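Local atomic coordinates of intimin adherence protein (Escherichia coli O157:H7, PDB entry 3NCX), a protein that probably mediates intimate attachment of the bacterium to host cells by binding the translocated receptor Tir through a C-terminal lectin-like domain. Residues Asn30-Tyr35 and Lys92-Met97; Ser145-Ile150 and Pro181-Val186. The protein carries 1 engineered substitution. All coordinates share one frame; numbering follows the deposited sequence.

Both contacts reach the mixed sheet 32-33, 97-103, 184-188, with strand 97-103 in the middle, yet they meet it at its two outer strands. In contact 1 the outer strand 32-33 runs parallel to the start of 97-103, near the centre of the elongated chain and probably near the junction of its Ig-like and lectin-like parts; contact 2, its centre about 17 Å from the chain centre, sets strand 147-149 of a second sheet across the other outer strand, 184-188. The centres of contact 1 and contact 2 lie about 19 Å apart. Each is partly buried and has one indole faced by an aliphatic group, but contact 1 adds two direct hydrogen bonds and a weak third, whereas contact 2 has one direct backbone bond, a water and apolar contacts.

Contact 1 (Asn30-Tyr35 and Lys92-Met97); sequences NIWLQY and KAPSYM
Trp32 pairs with Met97 in a parallel beta bridge, CA to CA 4.5 Å, where the outermost strand, within this chain, of a mixed sheet shared with the lectin-like part meets the segment entering strand 97-103. Trp32 N donates to Tyr96 O at 3.1 Å, nearly straight (173°) and in the carbonyl plane, and Met97 CA supplies a C-H to Trp32 O. Strand 97-103 continues the pairing, as Ile98 bonds to the backbones of Trp32 and Gln34.

Trp32 CG lies anti to the carbonyl carbon (chi1 -68°), which sets one indole face over the Pro94 ring. Pro94 CD stands 3.3 Å from the centroid of the six-membered ring, only 3° off its normal, a CH-pi contact; Pro94 CB lies over the pyrrole part and CG by the ring fusion at CD2. Met97 CG packs against Trp32 CB at 3.6 Å, while its sulfur lies at the indole edge.

Beside this, Ile31 CG2 sits over one face of the Tyr96 ring, 3.7 Å from its centroid, the two side chains pointing the same way. The Tyr96 hydroxyl is bonded to Val123 O, so the phenol also ties the segment to helix 121-131. Asn30 OD1 accepts from Ser95 N at 3.1 Å, the donor tilted out of the carbonyl plane. A water completes this polar end, donating to Asn30 OD1 and to Ala93 O, each at 2.7 Å.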
ATOM      1  N   ASN A  30      -5.840   3.909  -6.567  1.00 22.81           N
ATOM      2  CA  ASN A  30      -6.362   5.054  -5.835  1.00 17.80           C
ATOM      3  C   ASN A  30      -6.366   4.794  -4.334  1.00 20.01           C
ATOM      4  O   ASN A  30      -6.023   5.668  -3.542  1.00 21.39           O
ATOM      5  CB  ASN A  30      -7.773   5.395  -6.312  1.00 24.87           C
ATOM      6  CG  ASN A  30      -8.456   6.418  -5.426  1.00 44.61           C
ATOM      7  OD1 ASN A  30      -7.799   7.209  -4.749  1.00 38.18           O
ATOM      8  ND2 ASN A  30      -9.785   6.404  -5.424  1.00 45.91           N
ATOM      9  N   ILE A  31      -6.762   3.587  -3.947  1.00 22.39           N
ATOM     10  CA  ILE A  31      -6.746   3.198  -2.542  1.00 21.52           C
ATOM     11  C   ILE A  31      -5.413   2.544  -2.190  1.00 19.62           C
ATOM     12  O   ILE A  31      -4.861   1.774  -2.974  1.00 15.70           O
ATOM     13  CB  ILE A  31      -7.916   2.258  -2.192  1.00 17.11           C
ATOM     14  CG1 ILE A  31      -7.911   1.029  -3.102  1.00 18.86           C
ATOM     15  CG2 ILE A  31      -9.238   2.997  -2.310  1.00 17.16           C
ATOM     16  CD1 ILE A  31      -9.029   0.047  -2.811  1.00 17.59           C
ATOM     17  N   TRP A  32      -4.894   2.864  -1.009  1.00 20.38           N
ATOM     18  CA  TRP A  32      -3.557   2.425  -0.637  1.00 17.41           C
ATOM     19  C   TRP A  32      -3.523   1.403   0.491  1.00 17.67           C
ATOM     20  O   TRP A  32      -4.350   1.425   1.402  1.00 22.31           O
ATOM     21  CB  TRP A  32      -2.692   3.625  -0.245  1.00 15.95           C
ATOM     22  CG  TRP A  32      -2.354   4.539  -1.380  1.00 22.04           C
ATOM     23  CD1 TRP A  32      -2.770   4.434  -2.677  1.00 18.51           C
ATOM     24  CD2 TRP A  32      -1.522   5.702  -1.318  1.00 22.55           C
ATOM     25  NE1 TRP A  32      -2.248   5.463  -3.426  1.00 20.75           N
ATOM     26  CE2 TRP A  32      -1.479   6.256  -2.613  1.00 23.38           C
ATOM     27  CE3 TRP A  32      -0.809   6.330  -0.292  1.00 19.53           C
ATOM     28  CZ2 TRP A  32      -0.754   7.406  -2.908  1.00 25.03           C
ATOM     29  CZ3 TRP A  32      -0.091   7.472  -0.585  1.00 20.03           C
ATOM     30  CH2 TRP A  32      -0.068   7.999  -1.882  1.00 23.67           C
ATOM     31  N   LEU A  33      -2.554   0.500   0.405  1.00 15.90           N
ATOM     32  CA  LEU A  33      -2.137  -0.304   1.540  1.00 16.68           C
ATOM     33  C   LEU A  33      -0.840   0.299   2.049  1.00 14.72           C
ATOM     34  O   LEU A  33       0.135   0.390   1.301  1.00 12.39           O
ATOM     35  CB  LEU A  33      -1.889  -1.749   1.118  1.00 15.41           C
ATOM     36  CG  LEU A  33      -1.064  -2.556   2.122  1.00  9.28           C
ATOM     37  CD1 LEU A  33      -1.801  -2.671   3.448  1.00  9.56           C
ATOM     38  CD2 LEU A  33      -0.719  -3.928   1.569  1.00 11.35           C
ATOM     39  N   GLN A  34      -0.817   0.724   3.308  1.00 16.07           N
ATOM     40  CA  GLN A  34       0.401   1.305   3.856  1.00 17.63           C
ATOM     41  C   GLN A  34       1.548   0.313   3.719  1.00 19.94           C
ATOM     42  O   GLN A  34       1.418  -0.853   4.092  1.00 15.09           O
ATOM     43  CB  GLN A  34       0.226   1.708   5.319  1.00 13.82           C
ATOM     44  CG  GLN A  34       1.424   2.459   5.881  1.00 16.15           C
ATOM     45  CD  GLN A  34       1.250   2.843   7.337  1.00 22.09           C
ATOM     46  OE1 GLN A  34       1.673   3.918   7.763  1.00 16.87           O
ATOM     47  NE2 GLN A  34       0.632   1.959   8.112  1.00 22.34           N
ATOM     48  N   TYR A  35       2.662   0.786   3.167  1.00 20.81           N
ATOM     49  CA  TYR A  35       3.855  -0.035   2.976  1.00 15.67           C
ATOM     50  C   TYR A  35       3.713  -0.955   1.771  1.00 17.59           C
ATOM     51  O   TYR A  35       4.508  -1.876   1.585  1.00 21.38           O
ATOM     52  CB  TYR A  35       4.175  -0.829   4.243  1.00 16.83           C
ATOM     53  CG  TYR A  35       4.355   0.050   5.458  1.00 22.28           C
ATOM     54  CD1 TYR A  35       3.718  -0.246   6.657  1.00 21.27           C
ATOM     55  CD2 TYR A  35       5.162   1.180   5.406  1.00 19.28           C
ATOM     56  CE1 TYR A  35       3.879   0.560   7.769  1.00 21.55           C
ATOM     57  CE2 TYR A  35       5.330   1.990   6.513  1.00 22.52           C
ATOM     58  CZ  TYR A  35       4.686   1.675   7.692  1.00 18.39           C
ATOM     59  OH  TYR A  35       4.850   2.477   8.796  1.00 17.49           O
ATOM     60  N   LYS A  92      -0.464  10.918  -6.604  1.00 26.32           N
ATOM     61  CA  LYS A  92      -1.703  11.504  -6.109  1.00 29.32           C
ATOM     62  C   LYS A  92      -2.114  10.846  -4.797  1.00 27.41           C
ATOM     63  O   LYS A  92      -2.068   9.622  -4.667  1.00 27.65           O
ATOM     64  CB  LYS A  92      -2.819  11.372  -7.149  1.00 29.63           C
ATOM     65  CG  LYS A  92      -2.698  12.351  -8.306  1.00 37.74           C
ATOM     66  CD  LYS A  92      -2.990  13.773  -7.847  1.00 45.45           C
ATOM     67  CE  LYS A  92      -2.651  14.789  -8.924  1.00 45.89           C
ATOM     68  NZ  LYS A  92      -1.187  14.835  -9.188  1.00 54.68           N
ATOM     69  N   ALA A  93      -2.501  11.663  -3.822  1.00 22.70           N
ATOM     70  CA  ALA A  93      -2.952  11.151  -2.533  1.00 21.08           C
ATOM     71  C   ALA A  93      -4.170  10.255  -2.722  1.00 24.96           C
ATOM     72  O   ALA A  93      -5.015  10.522  -3.576  1.00 21.84           O
ATOM     73  CB  ALA A  93      -3.273  12.291  -1.587  1.00 23.96           C
ATOM     74  N   PRO A  94      -4.262   9.185  -1.923  1.00 19.07           N
ATOM     75  CA  PRO A  94      -5.347   8.209  -2.041  1.00 23.18           C
ATOM     76  C   PRO A  94      -6.651   8.716  -1.440  1.00 21.98           C
ATOM     77  O   PRO A  94      -6.637   9.651  -0.641  1.00 18.82           O
ATOM     78  CB  PRO A  94      -4.829   7.030  -1.217  1.00 19.75           C
ATOM     79  CG  PRO A  94      -3.996   7.667  -0.168  1.00 23.14           C
ATOM     80  CD  PRO A  94      -3.322   8.834  -0.844  1.00 24.67           C
ATOM     81  N   SER A  95      -7.766   8.106  -1.831  1.00 19.59           N
ATOM     82  CA  SER A  95      -9.040   8.382  -1.185  1.00 18.01           C
ATOM     83  C   SER A  95      -8.948   7.936   0.267  1.00 20.26           C
ATOM     84  O   SER A  95      -9.433   8.616   1.170  1.00 27.37           O
ATOM     85  CB  SER A  95     -10.181   7.652  -1.897  1.00 23.49           C
ATOM     86  OG  SER A  95      -9.957   6.254  -1.925  1.00 26.31           O
ATOM     87  N   TYR A  96      -8.313   6.788   0.484  1.00 22.70           N
ATOM     88  CA  TYR A  96      -8.017   6.315   1.832  1.00 20.19           C
ATOM     89  C   TYR A  96      -6.829   5.360   1.835  1.00 20.96           C
ATOM     90  O   TYR A  96      -6.500   4.755   0.813  1.00 16.45           O
ATOM     91  CB  TYR A  96      -9.241   5.648   2.472  1.00 15.62           C
ATOM     92  CG  TYR A  96      -9.632   4.315   1.869  1.00 18.70           C
ATOM     93  CD1 TYR A  96      -8.926   3.156   2.172  1.00 25.77           C
ATOM     94  CD2 TYR A  96     -10.726   4.211   1.017  1.00 22.15           C
ATOM     95  CE1 TYR A  96      -9.288   1.933   1.630  1.00 22.11           C
ATOM     96  CE2 TYR A  96     -11.095   2.993   0.473  1.00 23.31           C
ATOM     97  CZ  TYR A  96     -10.374   1.859   0.783  1.00 23.24           C
ATOM     98  OH  TYR A  96     -10.741   0.647   0.240  1.00 17.25           O
ATOM     99  N   MET A  97      -6.184   5.234   2.990  1.00 18.83           N
ATOM    100  CA  MET A  97      -5.071   4.310   3.146  1.00 16.88           C
ATOM    101  C   MET A  97      -5.271   3.444   4.381  1.00 16.43           C
ATOM    102  O   MET A  97      -5.728   3.924   5.418  1.00 18.40           O
ATOM    103  CB  MET A  97      -3.747   5.068   3.244  1.00 19.72           C
ATOM    104  CG  MET A  97      -2.535   4.165   3.360  1.00 14.07           C
ATOM    105  SD  MET A  97      -1.045   5.066   3.810  1.00 16.03           S
ATOM    106  CE  MET A  97      -1.517   5.716   5.411  1.00 22.13           C
TER
HETATM  107  O   HOH W   1      -5.575   8.611  -5.403  1.00 26.19           O

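Contact 2 (Ser145-Ile150 and Pro181-Val186); sequences SITAWI and PNVYAV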
ATOM      1  N   SER A 145      -0.897 -14.591   8.263  1.00 20.38           N
ATOM      2  CA  SER A 145      -2.296 -14.200   8.350  1.00 20.00           C
ATOM      3  C   SER A 145      -2.443 -12.820   8.976  1.00 16.13           C
ATOM      4  O   SER A 145      -1.758 -12.491   9.942  1.00 16.36           O
ATOM      5  CB  SER A 145      -3.076 -15.225   9.173  1.00 18.91           C
ATOM      6  OG  SER A 145      -4.356 -14.732   9.529  1.00 16.85           O
ATOM      7  N   ILE A 146      -3.338 -12.013   8.416  1.00 10.87           N
ATOM      8  CA  ILE A 146      -3.652 -10.711   8.987  1.00 14.28           C
ATOM      9  C   ILE A 146      -5.162 -10.518   9.060  1.00 20.29           C
ATOM     10  O   ILE A 146      -5.769  -9.926   8.164  1.00 12.80           O
ATOM     11  CB  ILE A 146      -3.029  -9.554   8.179  1.00 17.42           C
ATOM     12  CG1 ILE A 146      -1.520  -9.747   8.035  1.00 16.76           C
ATOM     13  CG2 ILE A 146      -3.325  -8.220   8.847  1.00 11.24           C
ATOM     14  CD1 ILE A 146      -0.837  -8.627   7.285  1.00 13.24           C
ATOM     15  N   THR A 147      -5.766 -11.030  10.127  1.00 17.93           N
ATOM     16  CA  THR A 147      -7.198 -10.872  10.346  1.00 16.56           C
ATOM     17  C   THR A 147      -7.486  -9.454  10.823  1.00 15.75           C
ATOM     18  O   THR A 147      -6.850  -8.963  11.758  1.00 12.68           O
ATOM     19  CB  THR A 147      -7.731 -11.888  11.383  1.00 12.90           C
ATOM     20  OG1 THR A 147      -7.501 -13.222  10.914  1.00  7.33           O
ATOM     21  CG2 THR A 147      -9.219 -11.690  11.605  1.00 12.96           C
ATOM     22  N   ALA A 148      -8.442  -8.796  10.176  1.00 11.94           N
ATOM     23  CA  ALA A 148      -8.762  -7.409  10.496  1.00 16.11           C
ATOM     24  C   ALA A 148     -10.213  -7.236  10.939  1.00 19.69           C
ATOM     25  O   ALA A 148     -11.121  -7.850  10.378  1.00 18.38           O
ATOM     26  CB  ALA A 148      -8.461  -6.513   9.302  1.00 11.44           C
ATOM     27  N   TRP A 149     -10.428  -6.394  11.946  1.00 18.10           N
ATOM     28  CA  TRP A 149     -11.778  -6.089  12.406  1.00 20.52           C
ATOM     29  C   TRP A 149     -12.548  -5.303  11.353  1.00 16.75           C
ATOM     30  O   TRP A 149     -11.989  -4.446  10.673  1.00 16.40           O
ATOM     31  CB  TRP A 149     -11.746  -5.274  13.704  1.00 18.58           C
ATOM     32  CG  TRP A 149     -11.389  -6.055  14.934  1.00 19.87           C
ATOM     33  CD1 TRP A 149     -10.257  -5.923  15.690  1.00 19.39           C
ATOM     34  CD2 TRP A 149     -12.170  -7.079  15.560  1.00 21.02           C
ATOM     35  NE1 TRP A 149     -10.287  -6.803  16.744  1.00 17.76           N
ATOM     36  CE2 TRP A 149     -11.449  -7.526  16.687  1.00 22.26           C
ATOM     37  CE3 TRP A 149     -13.409  -7.664  15.274  1.00 16.94           C
ATOM     38  CZ2 TRP A 149     -11.925  -8.533  17.528  1.00 15.39           C
ATOM     39  CZ3 TRP A 149     -13.879  -8.662  16.112  1.00 20.79           C
ATOM     40  CH2 TRP A 149     -13.138  -9.085  17.225  1.00 17.44           C
ATOM     41  N   ILE A 150     -13.835  -5.606  11.216  1.00 20.94           N
ATOM     42  CA  ILE A 150     -14.739  -4.771  10.436  1.00 21.60           C
ATOM     43  C   ILE A 150     -15.640  -4.043  11.426  1.00 22.58           C
ATOM     44  O   ILE A 150     -15.991  -4.600  12.464  1.00 17.45           O
ATOM     45  CB  ILE A 150     -15.603  -5.598   9.453  1.00 17.48           C
ATOM     46  CG1 ILE A 150     -14.809  -5.963   8.197  1.00 14.64           C
ATOM     47  CG2 ILE A 150     -16.839  -4.817   9.035  1.00 23.03           C
ATOM     48  CD1 ILE A 150     -13.694  -6.946   8.430  1.00 20.71           C
ATOM     49  N   PRO A 181      -8.702 -13.012  20.470  1.00 14.61           N
ATOM     50  CA  PRO A 181      -7.289 -12.706  20.232  1.00 18.98           C
ATOM     51  C   PRO A 181      -6.903 -12.921  18.772  1.00 17.49           C
ATOM     52  O   PRO A 181      -7.714 -13.417  17.992  1.00 15.15           O
ATOM     53  CB  PRO A 181      -6.564 -13.719  21.119  1.00 14.82           C
ATOM     54  CG  PRO A 181      -7.496 -14.879  21.177  1.00 15.32           C
ATOM     55  CD  PRO A 181      -8.876 -14.283  21.196  1.00 16.14           C
ATOM     56  N   ASN A 182      -5.679 -12.544  18.416  1.00 16.26           N
ATOM     57  CA  ASN A 182      -5.155 -12.756  17.069  1.00 17.00           C
ATOM     58  C   ASN A 182      -5.857 -11.936  15.989  1.00 16.27           C
ATOM     59  O   ASN A 182      -5.866 -12.319  14.820  1.00 19.75           O
ATOM     60  CB  ASN A 182      -5.190 -14.243  16.705  1.00 14.53           C
ATOM     61  CG  ASN A 182      -4.390 -15.099  17.668  1.00 17.48           C
ATOM     62  OD1 ASN A 182      -4.946 -15.934  18.383  1.00 21.01           O
ATOM     63  ND2 ASN A 182      -3.078 -14.899  17.690  1.00 15.56           N
ATOM     64  N   VAL A 183      -6.439 -10.806  16.376  1.00 17.44           N
ATOM     65  CA  VAL A 183      -7.099  -9.925  15.415  1.00 16.20           C
ATOM     66  C   VAL A 183      -6.458  -8.542  15.419  1.00 15.93           C
ATOM     67  O   VAL A 183      -6.374  -7.892  16.461  1.00 19.99           O
ATOM     68  CB  VAL A 183      -8.605  -9.788  15.702  1.00 12.33           C
ATOM     69  CG1 VAL A 183      -9.274  -8.982  14.603  1.00 11.54           C
ATOM     70  CG2 VAL A 183      -9.250 -11.158  15.828  1.00 11.05           C
ATOM     71  N   TYR A 184      -6.009  -8.097  14.249  1.00 15.44           N
ATOM     72  CA  TYR A 184      -5.316  -6.818  14.127  1.00 15.51           C
ATOM     73  C   TYR A 184      -6.273  -5.633  14.066  1.00 15.97           C
ATOM     74  O   TYR A 184      -7.351  -5.722  13.479  1.00 16.67           O
ATOM     75  CB  TYR A 184      -4.411  -6.810  12.892  1.00 10.84           C
ATOM     76  CG  TYR A 184      -3.159  -7.637  13.051  1.00 14.83           C
ATOM     77  CD1 TYR A 184      -3.164  -8.997  12.780  1.00 16.78           C
ATOM     78  CD2 TYR A 184      -1.972  -7.058  13.476  1.00 13.07           C
ATOM     79  CE1 TYR A 184      -2.023  -9.759  12.926  1.00 15.98           C
ATOM     80  CE2 TYR A 184      -0.825  -7.811  13.626  1.00 13.65           C
ATOM     81  CZ  TYR A 184      -0.856  -9.162  13.349  1.00 17.63           C
ATOM     82  OH  TYR A 184       0.284  -9.920  13.495  1.00 16.29           O
ATOM     83  N   ALA A 185      -5.867  -4.525  14.676  1.00 13.85           N
ATOM     84  CA  ALA A 185      -6.622  -3.284  14.585  1.00 14.41           C
ATOM     85  C   ALA A 185      -6.189  -2.517  13.342  1.00 14.46           C
ATOM     86  O   ALA A 185      -5.141  -1.871  13.337  1.00 16.47           O
ATOM     87  CB  ALA A 185      -6.411  -2.438  15.830  1.00 17.08           C
ATOM     88  N   VAL A 186      -6.991  -2.603  12.286  1.00 16.05           N
ATOM     89  CA  VAL A 186      -6.672  -1.929  11.034  1.00 15.11           C
ATOM     90  C   VAL A 186      -7.404  -0.595  10.921  1.00 17.93           C
ATOM     91  O   VAL A 186      -8.632  -0.549  10.838  1.00 17.65           O
ATOM     92  CB  VAL A 186      -6.997  -2.808   9.808  1.00 12.99           C
ATOM     93  CG1 VAL A 186      -6.771  -2.030   8.524  1.00 16.66           C
ATOM     94  CG2 VAL A 186      -6.146  -4.068   9.820  1.00 13.66           C
TER
HETATM   95  O   HOH W   2      -9.819  -3.542  12.098  1.00 13.59           O
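Ala148 and Tyr184 form a single backbone bridge, CA to CA 5.0 Å, where strands 147-149 and 184-186 cross at -56° with their axes 5.4 Å apart. The steep angle fits a local junction between two three-stranded sheets of the lectin-like domain: 147-149 pairs with 161-166, and 184-188 with 97-103. The direct bond of the bridge runs from Tyr184 N to Thr147 O at 2.8 Å (153° at the hydrogen). A water extends it, donating to Trp149 O at 2.7 Å and accepting from Val186 N at 3.0 Å.

Val183 points toward the opposite segment, and its CG1, anti to the backbone N (chi1 -174°), lies over one face of the Trp149 indole in a CH-pi contact. The two side chains cross at about a right angle. Trp149 NE1 bonds to Ala104 O, and Tyr106 meets the indole edge-to-face, so the ring has further partners beyond this segment pair.

Beside the bridge, Ala148 CB meets Val186 CG2 at 3.4 Å, and Leu124 of helix 121-131 touches both side chains. Tyr184 brings the edge of its ring to Thr147 O, while CD1 lies 4.0 Å from Ile146 CG2. One direct backbone bond and one water join the segments, and the side-chain contacts are chiefly between carbon atoms, consistent with a junction made largely by side-chain packing around a single backbone bridge.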